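Local coordinates for Thg1-like uncharacterized protein (Bacillus thuringiensis, PDB 4KGM) that binds ATP and magnesium ions in a polymerase palm-like catalytic domain and probably transfers nucleotides to the 5' end of tRNA in the 3'-to-5' direction, at residues A[76-81]-A[145-150]; A[138-143]-A[231-236]; A[90-95]-A[101-106]; A[50-55]-A[113-118]. One frame throughout, in Å; residues are numbered along the deposited sequence.

Contact 1. Residues A[76-81]-A[145-150]; sequences EISILI and IWRQQD
The carboxylate of Glu76 lies against the guanidinium edge of Arg147, the two flat groups nearly coplanar at 18°, and a single nitrogen serves both oxygens. NH1 of Arg147 lies 2.7 Å from OE1 of Glu76 in a salt bridge and donates a hydrogen bond to OE2 of Glu76 at 3.0 Å. That second bond meets the syn lone pair of OE2 and leaves the guanidinium plane by 19°. Glu76 reaches across on a chain that runs straight beyond CG (chi2 171°). Bends at chi2 and chi3 of Arg147 bring NH1 to the carboxylate, with NH2 3.2 Å above one face of the neighbouring Trp146 ring, toward its rim. Strand 76-81 belongs to the antiparallel sheet of the palm-like domain, and helix 140-160 passes over one face of it, while Ile77 packs on helix 47-63 at the other. Glu76 follows the magnesium ligand Asp75, and its side chain is about 5 Å from a bound magnesium ion. A long arginine suits this buried place: its positive charge probably offsets acidic groups near the metals. Ser78, small enough to leave room for the arginine chain, brings OG to 4.0 Å from CD of Arg147 and hydrogen-bonds to Tyr143.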
loop_
_atom_site.group_PDB
_atom_site.type_symbol
_atom_site.label_atom_id
_atom_site.label_comp_id
_atom_site.label_asym_id
_atom_site.label_seq_id
_atom_site.Cartn_x
_atom_site.Cartn_y
_atom_site.Cartn_z
ATOM N N GLU A 76 -4.146 24.378 -8.507
ATOM C CA GLU A 76 -4.468 23.214 -7.694
ATOM C C GLU A 76 -5.905 23.243 -7.184
ATOM O O GLU A 76 -6.485 24.310 -6.980
ATOM C CB GLU A 76 -3.494 23.072 -6.523
ATOM C CG GLU A 76 -3.819 23.958 -5.336
ATOM C CD GLU A 76 -2.966 23.644 -4.128
ATOM O OE1 GLU A 76 -1.818 23.187 -4.311
ATOM O OE2 GLU A 76 -3.450 23.843 -2.995
ATOM N N ILE A 77 -6.474 22.056 -6.992
ATOM C CA ILE A 77 -7.839 21.919 -6.501
ATOM C C ILE A 77 -7.912 20.859 -5.404
ATOM O O ILE A 77 -7.683 19.676 -5.659
ATOM C CB ILE A 77 -8.809 21.526 -7.632
ATOM C CG1 ILE A 77 -8.885 22.630 -8.689
ATOM C CG2 ILE A 77 -10.191 21.239 -7.076
ATOM C CD1 ILE A 77 -9.855 22.330 -9.808
ATOM N N SER A 78 -8.223 21.287 -4.185
ATOM C CA SER A 78 -8.385 20.364 -3.069
ATOM C C SER A 78 -9.862 20.110 -2.798
ATOM O O SER A 78 -10.664 21.041 -2.770
ATOM C CB SER A 78 -7.705 20.899 -1.808
ATOM O OG SER A 78 -6.295 20.868 -1.932
ATOM N N ILE A 79 -10.214 18.843 -2.600
ATOM C CA ILE A 79 -11.601 18.465 -2.357
ATOM C C ILE A 79 -11.743 17.676 -1.059
ATOM O O ILE A 79 -11.057 16.670 -0.857
ATOM C CB ILE A 79 -12.156 17.621 -3.516
ATOM C CG1 ILE A 79 -11.913 18.330 -4.852
ATOM C CG2 ILE A 79 -13.637 17.331 -3.305
ATOM C CD1 ILE A 79 -12.132 17.451 -6.061
ATOM N N LEU A 80 -12.626 18.139 -0.178
ATOM C CA LEU A 80 -12.914 17.432 1.065
ATOM C C LEU A 80 -14.088 16.481 0.885
ATOM O O LEU A 80 -15.202 16.905 0.572
ATOM C CB LEU A 80 -13.219 18.413 2.199
ATOM C CG LEU A 80 -13.856 17.794 3.449
ATOM C CD1 LEU A 80 -12.917 16.795 4.111
ATOM C CD2 LEU A 80 -14.284 18.865 4.436
ATOM N N ILE A 81 -13.831 15.193 1.087
ATOM C CA ILE A 81 -14.871 14.178 0.975
ATOM C C ILE A 81 -15.101 13.497 2.319
ATOM O O ILE A 81 -14.153 13.062 2.974
ATOM C CB ILE A 81 -14.500 13.104 -0.064
ATOM C CG1 ILE A 81 -14.005 13.756 -1.357
ATOM C CG2 ILE A 81 -15.688 12.201 -0.342
ATOM C CD1 ILE A 81 -13.521 12.763 -2.388
ATOM N N ILE A 145 -5.925 25.384 6.084
ATOM C CA ILE A 145 -5.084 26.442 6.633
ATOM C C ILE A 145 -3.690 26.342 6.025
ATOM O O ILE A 145 -3.070 27.351 5.682
ATOM C CB ILE A 145 -4.981 26.345 8.169
ATOM C CG1 ILE A 145 -6.330 26.663 8.815
ATOM C CG2 ILE A 145 -3.918 27.296 8.702
ATOM C CD1 ILE A 145 -6.371 26.406 10.305
ATOM N N TRP A 146 -3.209 25.111 5.882
ATOM C CA TRP A 146 -1.914 24.853 5.269
ATOM C C TRP A 146 -1.934 25.237 3.795
ATOM O O TRP A 146 -0.934 25.703 3.251
ATOM C CB TRP A 146 -1.546 23.379 5.433
ATOM C CG TRP A 146 -0.286 22.966 4.740
ATOM C CD1 TRP A 146 0.942 23.547 4.855
ATOM C CD2 TRP A 146 -0.124 21.855 3.851
ATOM N NE1 TRP A 146 1.857 22.878 4.079
ATOM C CE2 TRP A 146 1.228 21.833 3.454
ATOM C CE3 TRP A 146 -0.992 20.880 3.349
ATOM C CZ2 TRP A 146 1.734 20.875 2.576
ATOM C CZ3 TRP A 146 -0.487 19.928 2.476
ATOM C CH2 TRP A 146 0.863 19.934 2.099
ATOM N N ARG A 147 -3.085 25.050 3.159
ATOM C CA ARG A 147 -3.239 25.373 1.745
ATOM C C ARG A 147 -3.377 26.875 1.512
ATOM O O ARG A 147 -2.886 27.402 0.513
ATOM C CB ARG A 147 -4.438 24.631 1.154
ATOM C CG ARG A 147 -4.251 23.123 1.044
ATOM C CD ARG A 147 -3.281 22.761 -0.069
ATOM N NE ARG A 147 -1.899 22.669 0.389
ATOM C CZ ARG A 147 -0.846 22.623 -0.421
ATOM N NH1 ARG A 147 -1.015 22.674 -1.734
ATOM N NH2 ARG A 147 0.378 22.536 0.082
ATOM N N GLN A 148 -4.048 27.561 2.435
ATOM C CA GLN A 148 -4.187 29.011 2.355
ATOM C C GLN A 148 -2.856 29.714 2.615
ATOM O O GLN A 148 -2.575 30.759 2.030
ATOM C CB GLN A 148 -5.247 29.516 3.335
ATOM C CG GLN A 148 -6.672 29.423 2.817
ATOM C CD GLN A 148 -7.664 30.123 3.726
ATOM O OE1 GLN A 148 -7.380 30.374 4.898
ATOM N NE2 GLN A 148 -8.836 30.445 3.188
ATOM N N GLN A 149 -2.044 29.140 3.496
ATOM C CA GLN A 149 -0.723 29.690 3.781
ATOM C C GLN A 149 0.207 29.491 2.590
ATOM O O GLN A 149 1.150 30.255 2.389
ATOM C CB GLN A 149 -0.129 29.061 5.045
ATOM C CG GLN A 149 -0.827 29.485 6.332
ATOM C CD GLN A 149 -0.284 28.775 7.560
ATOM O OE1 GLN A 149 0.728 28.075 7.495
ATOM N NE2 GLN A 149 -0.961 28.950 8.691
ATOM N N ASP A 150 -0.067 28.458 1.800
ATOM C CA ASP A 150 0.679 28.213 0.574
ATOM C C ASP A 150 0.100 29.064 -0.551
ATOM O O ASP A 150 0.756 29.312 -1.565
ATOM C CB ASP A 150 0.629 26.731 0.200
ATOM C CG ASP A 150 1.461 26.409 -1.026
ATOM O OD1 ASP A 150 0.900 26.409 -2.143
ATOM O OD2 ASP A 150 2.676 26.158 -0.875
#

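Contact 2. Residues A[138-143]-A[231-236]; sequences DEVANY and EYVEQF
The first turn of helix 140-160 and the short helix 231-237 come close together, with the CA atoms of Ala141 and Val233 only 5.7 Å apart. Ala141 permits that approach, since its side chain is a lone methyl. CG1 of Val233 comes to 4.0 Å from CA of Ala141, beside the methyl. This valine methyl, placed anti to the backbone N (chi1 173°), also meets CG1 of Val140 at 3.7 Å, so one branch of an apolar, rigid valine covers two consecutive residues. Glu234 adds a different kind of contact: the aliphatic part of its chain runs alongside the alanine, its CG 4.0 Å from CB of Ala141, and its carboxylate continues to a bridging water. This water accepts from N of Ala141 at 3.1 Å and lies 2.9 Å from OE2 of Glu234, to which it can donate. The acid thus reaches an amide of the first helical turn, where no earlier turn supplies a carbonyl. Glu139 forms a salt bridge with Arg7 of a second subunit. Val140 and Phe236 both pack on Leu80 of strand 76-81, and over that leucine helices 140-160 and 231-237 meet, sharing one face of the antiparallel sheet of the palm-like domain.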
loop_
_atom_site.group_PDB
_atom_site.type_symbol
_atom_site.label_atom_id
_atom_site.label_comp_id
_atom_site.label_asym_id
_atom_site.label_seq_id
_atom_site.Cartn_x
_atom_site.Cartn_y
_atom_site.Cartn_z
ATOM N N ASP A 138 -9.511 16.344 13.387
ATOM C CA ASP A 138 -8.904 17.558 13.925
ATOM C C ASP A 138 -7.689 18.021 13.120
ATOM O O ASP A 138 -6.831 18.742 13.632
ATOM C CB ASP A 138 -8.553 17.398 15.411
ATOM C CG ASP A 138 -7.523 16.306 15.669
ATOM O OD1 ASP A 138 -7.259 16.020 16.856
ATOM O OD2 ASP A 138 -6.985 15.724 14.703
ATOM N N GLU A 139 -7.620 17.596 11.863
ATOM C CA GLU A 139 -6.539 18.010 10.978
ATOM C C GLU A 139 -7.069 18.517 9.641
ATOM O O GLU A 139 -6.302 18.986 8.800
ATOM C CB GLU A 139 -5.545 16.865 10.758
ATOM C CG GLU A 139 -4.660 16.554 11.959
ATOM C CD GLU A 139 -3.452 17.467 12.062
ATOM O OE1 GLU A 139 -3.586 18.678 11.787
ATOM O OE2 GLU A 139 -2.361 16.969 12.412
ATOM N N VAL A 140 -8.381 18.427 9.454
ATOM C CA VAL A 140 -9.001 18.860 8.207
ATOM C C VAL A 140 -8.912 20.374 8.046
ATOM O O VAL A 140 -8.511 20.871 6.994
ATOM C CB VAL A 140 -10.472 18.418 8.114
ATOM C CG1 VAL A 140 -11.070 18.846 6.779
ATOM C CG2 VAL A 140 -10.581 16.912 8.291
ATOM N N ALA A 141 -9.286 21.104 9.094
ATOM C CA ALA A 141 -9.152 22.554 9.095
ATOM C C ALA A 141 -7.694 22.929 8.883
ATOM O O ALA A 141 -7.377 23.788 8.063
ATOM C CB ALA A 141 -9.668 23.139 10.397
ATOM N N ASN A 142 -6.809 22.260 9.615
ATOM C CA ASN A 142 -5.373 22.477 9.479
ATOM C C ASN A 142 -4.853 22.215 8.064
ATOM O O ASN A 142 -3.832 22.775 7.663
ATOM C CB ASN A 142 -4.599 21.632 10.495
ATOM C CG ASN A 142 -4.729 22.156 11.913
ATOM O OD1 ASN A 142 -5.288 21.490 12.783
ATOM N ND2 ASN A 142 -4.207 23.352 12.153
ATOM N N TYR A 143 -5.548 21.369 7.309
ATOM C CA TYR A 143 -5.157 21.106 5.927
ATOM C C TYR A 143 -5.379 22.328 5.045
ATOM O O TYR A 143 -4.488 22.741 4.303
ATOM C CB TYR A 143 -5.914 19.910 5.338
ATOM C CG TYR A 143 -5.675 19.754 3.851
ATOM C CD1 TYR A 143 -4.513 19.162 3.374
ATOM C CD2 TYR A 143 -6.599 20.222 2.924
ATOM C CE1 TYR A 143 -4.282 19.031 2.019
ATOM C CE2 TYR A 143 -6.375 20.097 1.568
ATOM C CZ TYR A 143 -5.216 19.501 1.122
ATOM O OH TYR A 143 -4.991 19.372 -0.229
ATOM N N GLU A 231 -14.503 26.865 11.994
ATOM C CA GLU A 231 -15.823 26.254 11.859
ATOM C C GLU A 231 -16.305 26.291 10.407
ATOM O O GLU A 231 -17.182 25.522 10.015
ATOM C CB GLU A 231 -16.831 26.933 12.795
ATOM C CG GLU A 231 -18.255 26.371 12.743
ATOM C CD GLU A 231 -18.342 24.907 13.150
ATOM O OE1 GLU A 231 -19.311 24.234 12.735
ATOM O OE2 GLU A 231 -17.453 24.428 13.887
ATOM N N TYR A 232 -15.714 27.180 9.614
ATOM C CA TYR A 232 -16.018 27.271 8.190
ATOM C C TYR A 232 -15.743 25.943 7.490
ATOM O O TYR A 232 -16.447 25.565 6.552
ATOM C CB TYR A 232 -15.194 28.387 7.545
ATOM C CG TYR A 232 -15.468 28.593 6.071
ATOM C CD1 TYR A 232 -16.553 29.349 5.645
ATOM C CD2 TYR A 232 -14.636 28.042 5.105
ATOM C CE1 TYR A 232 -16.805 29.546 4.302
ATOM C CE2 TYR A 232 -14.880 28.234 3.757
ATOM C CZ TYR A 232 -15.964 28.988 3.363
ATOM O OH TYR A 232 -16.214 29.181 2.024
ATOM N N VAL A 233 -14.717 25.238 7.957
ATOM C CA VAL A 233 -14.385 23.919 7.432
ATOM C C VAL A 233 -14.971 22.818 8.313
ATOM O O VAL A 233 -15.572 21.864 7.818
ATOM C CB VAL A 233 -12.858 23.725 7.323
ATOM C CG1 VAL A 233 -12.528 22.288 6.945
ATOM C CG2 VAL A 233 -12.269 24.698 6.313
ATOM N N GLU A 234 -14.810 22.970 9.624
ATOM C CA GLU A 234 -15.217 21.947 10.585
ATOM C C GLU A 234 -16.719 21.669 10.599
ATOM O O GLU A 234 -17.160 20.661 11.153
ATOM C CB GLU A 234 -14.723 22.300 11.991
ATOM C CG GLU A 234 -13.209 22.244 12.130
ATOM C CD GLU A 234 -12.741 22.428 13.559
ATOM O OE1 GLU A 234 -13.519 22.965 14.374
ATOM O OE2 GLU A 234 -11.595 22.033 13.865
ATOM N N GLN A 235 -17.499 22.554 9.985
ATOM C CA GLN A 235 -18.940 22.356 9.870
ATOM C C GLN A 235 -19.260 21.137 9.013
ATOM O O GLN A 235 -20.342 20.557 9.117
ATOM C CB GLN A 235 -19.608 23.594 9.268
ATOM C CG GLN A 235 -19.068 23.982 7.901
ATOM C CD GLN A 235 -19.820 25.143 7.279
ATOM O OE1 GLN A 235 -21.038 25.257 7.419
ATOM N NE2 GLN A 235 -19.094 26.015 6.588
ATOM N N PHE A 236 -18.315 20.757 8.158
ATOM C CA PHE A 236 -18.493 19.607 7.281
ATOM C C PHE A 236 -17.773 18.385 7.843
ATOM O O PHE A 236 -17.995 17.261 7.394
ATOM C CB PHE A 236 -17.963 19.916 5.877
ATOM C CG PHE A 236 -18.559 21.148 5.254
ATOM C CD1 PHE A 236 -19.882 21.165 4.846
ATOM C CD2 PHE A 236 -17.789 22.283 5.058
ATOM C CE1 PHE A 236 -20.430 22.295 4.266
ATOM C CE2 PHE A 236 -18.331 23.417 4.478
ATOM C CZ PHE A 236 -19.652 23.422 4.083
HETATM O O HOH W 1 -10.234 20.316 11.913
#

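Contact 3. Residues A[90-95]-A[101-106]; sequences QSWFEN and ASVSAS
Segment 90-95 ends in a left-handed turn at Phe93-Asn95, where phi is positive and N of Glu94 and N of Asn95 bond to O of Ser91 and O of Trp92; its nearest CA to helix segment 101-106, that of Phe93, stays 9.7 Å from CA of Val103. Two aromatic side chains span the interval. Trp92 and Phe93 point the same way and overlap: CE2 of Phe93 lies 3.3 Å above the indole plane, displaced toward its rim. Val103 fills the place at their ends. Its CG1, anti to the backbone N (chi1 171°), touches both rings, lying 3.8 Å from CZ2 of Trp92, while its CG2 packs on Phe93 alone of the two, 3.6 Å from CE2. A forked valine is well shaped for this double contact. Segment 90-95 leads from strand 76-81 into helix 97-119, a strand-to-helix connection whose aromatics return onto the early turns of the helix that follows. Trp92 also rests on Ile64 and Met65. Ser104 meets the indole at its edge, OG lying 3.3 Å from CZ3 of Trp92. That hydroxyl is hydrogen-bonded to the carbonyl of Ile100, which lets a polar residue sit beside an aromatic ring. Ser102 and Ser106 bond to a second subunit.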
loop_
_atom_site.group_PDB
_atom_site.type_symbol
_atom_site.label_atom_id
_atom_site.label_comp_id
_atom_site.label_asym_id
_atom_site.label_seq_id
_atom_site.Cartn_x
_atom_site.Cartn_y
_atom_site.Cartn_z
ATOM N N GLN A 90 -22.280 5.270 1.947
ATOM C CA GLN A 90 -21.349 4.527 1.106
ATOM C C GLN A 90 -20.198 5.429 0.681
ATOM O O GLN A 90 -20.283 6.650 0.802
ATOM C CB GLN A 90 -22.066 3.978 -0.128
ATOM C CG GLN A 90 -23.256 3.086 0.193
ATOM C CD GLN A 90 -22.863 1.859 0.993
ATOM O OE1 GLN A 90 -22.353 0.884 0.443
ATOM N NE2 GLN A 90 -23.097 1.903 2.300
ATOM N N SER A 91 -19.123 4.826 0.185
ATOM C CA SER A 91 -17.959 5.588 -0.252
ATOM C C SER A 91 -17.854 5.659 -1.770
ATOM O O SER A 91 -18.196 4.707 -2.474
ATOM C CB SER A 91 -16.672 5.000 0.333
ATOM O OG SER A 91 -16.559 5.295 1.714
ATOM N N TRP A 92 -17.380 6.800 -2.265
ATOM C CA TRP A 92 -17.143 6.988 -3.688
ATOM C C TRP A 92 -16.153 5.940 -4.180
ATOM O O TRP A 92 -15.020 5.882 -3.702
ATOM C CB TRP A 92 -16.588 8.389 -3.953
ATOM C CG TRP A 92 -16.631 8.790 -5.395
ATOM C CD1 TRP A 92 -17.591 8.461 -6.308
ATOM C CD2 TRP A 92 -15.667 9.584 -6.095
ATOM N NE1 TRP A 92 -17.288 9.007 -7.531
ATOM C CE2 TRP A 92 -16.111 9.702 -7.427
ATOM C CE3 TRP A 92 -14.473 10.211 -5.723
ATOM C CZ2 TRP A 92 -15.404 10.419 -8.388
ATOM C CZ3 TRP A 92 -13.771 10.922 -6.679
ATOM C CH2 TRP A 92 -14.239 11.020 -7.997
ATOM N N PHE A 93 -16.597 5.106 -5.119
ATOM C CA PHE A 93 -15.789 4.009 -5.656
ATOM C C PHE A 93 -15.296 3.059 -4.561
ATOM O O PHE A 93 -14.270 2.394 -4.724
ATOM C CB PHE A 93 -14.602 4.544 -6.466
ATOM C CG PHE A 93 -14.996 5.247 -7.735
ATOM C CD1 PHE A 93 -15.983 4.730 -8.556
ATOM C CD2 PHE A 93 -14.374 6.430 -8.107
ATOM C CE1 PHE A 93 -16.342 5.379 -9.728
ATOM C CE2 PHE A 93 -14.730 7.084 -9.274
ATOM C CZ PHE A 93 -15.716 6.557 -10.084
ATOM N N GLU A 94 -16.032 3.008 -3.452
ATOM C CA GLU A 94 -15.679 2.173 -2.305
ATOM C C GLU A 94 -14.297 2.514 -1.751
ATOM O O GLU A 94 -13.576 1.635 -1.278
ATOM C CB GLU A 94 -15.762 0.687 -2.666
ATOM C CG GLU A 94 -17.125 0.251 -3.173
ATOM C CD GLU A 94 -17.098 -1.128 -3.798
ATOM O OE1 GLU A 94 -16.054 -1.499 -4.377
ATOM O OE2 GLU A 94 -18.119 -1.843 -3.709
ATOM N N ASN A 95 -13.946 3.796 -1.816
ATOM C CA ASN A 95 -12.649 4.294 -1.352
ATOM C C ASN A 95 -11.434 3.673 -2.050
ATOM O O ASN A 95 -10.347 3.609 -1.475
ATOM C CB ASN A 95 -12.524 4.187 0.173
ATOM C CG ASN A 95 -12.835 5.498 0.878
ATOM O OD1 ASN A 95 -13.401 6.418 0.286
ATOM N ND2 ASN A 95 -12.459 5.589 2.149
ATOM N N ALA A 101 -8.442 9.001 -7.363
ATOM C CA ALA A 101 -7.457 9.961 -7.858
ATOM C C ALA A 101 -7.565 10.194 -9.366
ATOM O O ALA A 101 -7.559 11.334 -9.824
ATOM C CB ALA A 101 -6.046 9.514 -7.488
ATOM N N SER A 102 -7.664 9.112 -10.130
ATOM C CA SER A 102 -7.675 9.208 -11.586
ATOM C C SER A 102 -8.965 9.823 -12.128
ATOM O O SER A 102 -8.925 10.710 -12.981
ATOM C CB SER A 102 -7.422 7.837 -12.223
ATOM O OG SER A 102 -8.456 6.922 -11.905
ATOM N N VAL A 103 -10.104 9.353 -11.632
ATOM C CA VAL A 103 -11.398 9.861 -12.082
ATOM C C VAL A 103 -11.563 11.337 -11.726
ATOM O O VAL A 103 -12.153 12.107 -12.488
ATOM C CB VAL A 103 -12.570 9.015 -11.527
ATOM C CG1 VAL A 103 -13.912 9.675 -11.812
ATOM C CG2 VAL A 103 -12.531 7.618 -12.122
ATOM N N SER A 104 -11.021 11.733 -10.578
ATOM C CA SER A 104 -11.020 13.138 -10.185
ATOM C C SER A 104 -10.220 13.963 -11.186
ATOM O O SER A 104 -10.659 15.028 -11.620
ATOM C CB SER A 104 -10.435 13.317 -8.784
ATOM O OG SER A 104 -11.267 12.723 -7.807
ATOM N N ALA A 105 -9.042 13.461 -11.545
ATOM C CA ALA A 105 -8.185 14.144 -12.506
ATOM C C ALA A 105 -8.839 14.155 -13.883
ATOM O O ALA A 105 -8.753 15.142 -14.614
ATOM C CB ALA A 105 -6.818 13.478 -12.568
ATOM N N SER A 106 -9.501 13.056 -14.226
ATOM C CA SER A 106 -10.209 12.950 -15.496
ATOM C C SER A 106 -11.342 13.967 -15.578
ATOM O O SER A 106 -11.474 14.680 -16.572
ATOM C CB SER A 106 -10.761 11.538 -15.681
ATOM O OG SER A 106 -11.462 11.412 -16.907
#

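Contact 4. Residues A[50-55]-A[113-118]; sequences AEAFWE and NEVMRE
Ala52 is the first residue of segment 50-55 to touch segment 113-118, and its CB meets two side chains at once. CG1 of Val115 lies 4.0 Å from this methyl, and SD of Met116 comes to 3.7 Å from it. The methionine chain bends at chi2 (64°), which turns its sulfur toward helix 47-63; an unbranched, polarisable thioether fits readily against so small a partner. The alanine's small size lets the backbones come close, its CA only 6.1 Å from that of Val115. The short helical segments run roughly antiparallel, at 147° between their directions, and their axes approach to 9.3 Å. Both helices accompany the antiparallel sheet of the palm-like domain, and Phe53, turned from the partner helix at its base, packs on Ile77 of that sheet and stacks on His72. Met116 is about 8 Å from the bound ATP, so the interface runs close to the nucleotide pocket. One turn beyond Ala52, Glu55 presents its methylene rather than its charge: CB lies 4.3 Å from CG2 of Val115. Glutamate suits this partly exposed position, where its carboxylate has a long, weak ion pair with Lys58. Glu114 and Arg117 pair with Arg117 and Glu114 of a second subunit.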
loop_
_atom_site.group_PDB
_atom_site.type_symbol
_atom_site.label_atom_id
_atom_site.label_comp_id
_atom_site.label_asym_id
_atom_site.label_seq_id
_atom_site.Cartn_x
_atom_site.Cartn_y
_atom_site.Cartn_z
ATOM N N ALA A 50 -8.918 31.661 -13.970
ATOM C CA ALA A 50 -9.429 31.418 -12.628
ATOM C C ALA A 50 -10.892 30.979 -12.644
ATOM O O ALA A 50 -11.288 30.098 -11.885
ATOM C CB ALA A 50 -9.252 32.654 -11.762
ATOM N N GLU A 51 -11.691 31.590 -13.514
ATOM C CA GLU A 51 -13.107 31.248 -13.620
ATOM C C GLU A 51 -13.320 29.905 -14.312
ATOM O O GLU A 51 -14.404 29.323 -14.238
ATOM C CB GLU A 51 -13.880 32.349 -14.349
ATOM C CG GLU A 51 -14.058 33.618 -13.536
ATOM C CD GLU A 51 -14.857 34.678 -14.269
ATOM O OE1 GLU A 51 -15.348 34.393 -15.382
ATOM O OE2 GLU A 51 -14.992 35.797 -13.729
ATOM N N ALA A 52 -12.285 29.421 -14.991
ATOM C CA ALA A 52 -12.332 28.112 -15.626
ATOM C C ALA A 52 -12.104 27.026 -14.580
ATOM O O ALA A 52 -12.652 25.926 -14.679
ATOM C CB ALA A 52 -11.295 28.018 -16.731
ATOM N N PHE A 53 -11.287 27.344 -13.578
ATOM C CA PHE A 53 -11.072 26.448 -12.449
ATOM C C PHE A 53 -12.311 26.407 -11.566
ATOM O O PHE A 53 -12.666 25.359 -11.024
ATOM C CB PHE A 53 -9.866 26.895 -11.621
ATOM C CG PHE A 53 -8.550 26.385 -12.137
ATOM C CD1 PHE A 53 -8.172 25.069 -11.927
ATOM C CD2 PHE A 53 -7.685 27.224 -12.819
ATOM C CE1 PHE A 53 -6.963 24.598 -12.397
ATOM C CE2 PHE A 53 -6.472 26.758 -13.290
ATOM C CZ PHE A 53 -6.112 25.443 -13.080
ATOM N N TRP A 54 -12.967 27.554 -11.424
ATOM C CA TRP A 54 -14.149 27.656 -10.578
ATOM C C TRP A 54 -15.301 26.831 -11.141
ATOM O O TRP A 54 -16.062 26.222 -10.392
ATOM C CB TRP A 54 -14.564 29.118 -10.405
ATOM C CG TRP A 54 -13.501 29.965 -9.773
ATOM C CD1 TRP A 54 -12.373 29.528 -9.139
ATOM C CD2 TRP A 54 -13.457 31.397 -9.725
ATOM N NE1 TRP A 54 -11.633 30.598 -8.699
ATOM C CE2 TRP A 54 -12.278 31.757 -9.044
ATOM C CE3 TRP A 54 -14.303 32.409 -10.190
ATOM C CZ2 TRP A 54 -11.923 33.085 -8.816
ATOM C CZ3 TRP A 54 -13.949 33.728 -9.962
ATOM C CH2 TRP A 54 -12.770 34.052 -9.281
ATOM N N GLU A 55 -15.421 26.811 -12.465
ATOM C CA GLU A 55 -16.427 25.985 -13.121
ATOM C C GLU A 55 -16.040 24.516 -13.018
ATOM O O GLU A 55 -16.899 23.639 -12.945
ATOM C CB GLU A 55 -16.594 26.390 -14.586
ATOM C CG GLU A 55 -17.311 27.712 -14.775
ATOM C CD GLU A 55 -18.703 27.704 -14.173
ATOM O OE1 GLU A 55 -19.534 26.874 -14.602
ATOM O OE2 GLU A 55 -18.966 28.522 -13.265
ATOM N N ASN A 113 -10.748 21.742 -19.884
ATOM C CA ASN A 113 -10.459 21.853 -21.307
ATOM C C ASN A 113 -11.659 22.362 -22.103
ATOM O O ASN A 113 -11.504 23.186 -23.002
ATOM C CB ASN A 113 -9.974 20.514 -21.869
ATOM C CG ASN A 113 -8.493 20.284 -21.631
ATOM O OD1 ASN A 113 -7.672 21.179 -21.834
ATOM N ND2 ASN A 113 -8.143 19.077 -21.197
ATOM N N GLU A 114 -12.850 21.876 -21.762
ATOM C CA GLU A 114 -14.076 22.298 -22.435
ATOM C C GLU A 114 -14.310 23.801 -22.310
ATOM O O GLU A 114 -14.522 24.491 -23.307
ATOM C CB GLU A 114 -15.287 21.548 -21.878
ATOM C CG GLU A 114 -16.622 22.135 -22.322
ATOM C CD GLU A 114 -17.813 21.455 -21.675
ATOM O OE1 GLU A 114 -18.367 20.513 -22.283
ATOM O OE2 GLU A 114 -18.203 21.867 -20.562
ATOM N N VAL A 115 -14.271 24.296 -21.077
ATOM C CA VAL A 115 -14.504 25.708 -20.801
ATOM C C VAL A 115 -13.421 26.593 -21.414
ATOM O O VAL A 115 -13.714 27.635 -22.001
ATOM C CB VAL A 115 -14.585 25.972 -19.281
ATOM C CG1 VAL A 115 -14.580 27.467 -18.988
ATOM C CG2 VAL A 115 -15.823 25.311 -18.696
ATOM N N MET A 116 -12.172 26.165 -21.286
ATOM C CA MET A 116 -11.044 26.967 -21.742
ATOM C C MET A 116 -11.004 27.099 -23.264
ATOM O O MET A 116 -10.493 28.086 -23.792
ATOM C CB MET A 116 -9.730 26.384 -21.222
ATOM C CG MET A 116 -8.663 27.427 -20.962
ATOM S SD MET A 116 -9.125 28.581 -19.654
ATOM C CE MET A 116 -7.804 29.779 -19.794
ATOM N N ARG A 117 -11.549 26.112 -23.960
ATOM C CA ARG A 117 -11.573 26.145 -25.412
ATOM C C ARG A 117 -12.386 27.346 -25.871
ATOM O O ARG A 117 -12.054 27.997 -26.861
ATOM C CB ARG A 117 -12.173 24.855 -25.970
ATOM C CG ARG A 117 -11.168 23.729 -26.149
ATOM C CD ARG A 117 -9.837 24.253 -26.663
ATOM N NE ARG A 117 -9.076 23.222 -27.361
ATOM C CZ ARG A 117 -7.945 22.692 -26.906
ATOM N NH1 ARG A 117 -7.583 22.878 -25.644
ATOM N NH2 ARG A 117 -7.176 21.973 -27.713
ATOM N N GLU A 118 -13.464 27.621 -25.146
ATOM C CA GLU A 118 -14.442 28.623 -25.559
ATOM C C GLU A 118 -13.760 29.932 -25.942
ATOM O O GLU A 118 -13.983 30.466 -27.029
ATOM C CB GLU A 118 -15.454 28.885 -24.442
ATOM C CG GLU A 118 -16.260 27.671 -24.014
ATOM C CD GLU A 118 -17.208 27.978 -22.869
ATOM O OE1 GLU A 118 -17.709 27.023 -22.238
ATOM O OE2 GLU A 118 -17.453 29.174 -22.601
#

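Contacts 1 and 2 share helix 140-160 on one face of the antiparallel sheet; their centres are 11 Å apart, and the Ser78–Tyr143 hydroxyl pair joins them. Contacts 3 and 4 lie toward the two ends of one helix, 97-119, with 22 Å between their centres. Strand 76-81 connects the groups, since Ile77 of contact 1 packs on Phe53 of contact 4, 20 Å away between centres. Along the chain, contact 3 falls within the span of contacts 1 and 4, whose segments alternate, as do those of contacts 1 and 2. Contacts 1 and 4 lie near the nucleotide site, while contact 2 lies on the opposite side of the chain's centre from contact 4, 28 Å away between centres. All four contacts also lie within reach of a second subunit.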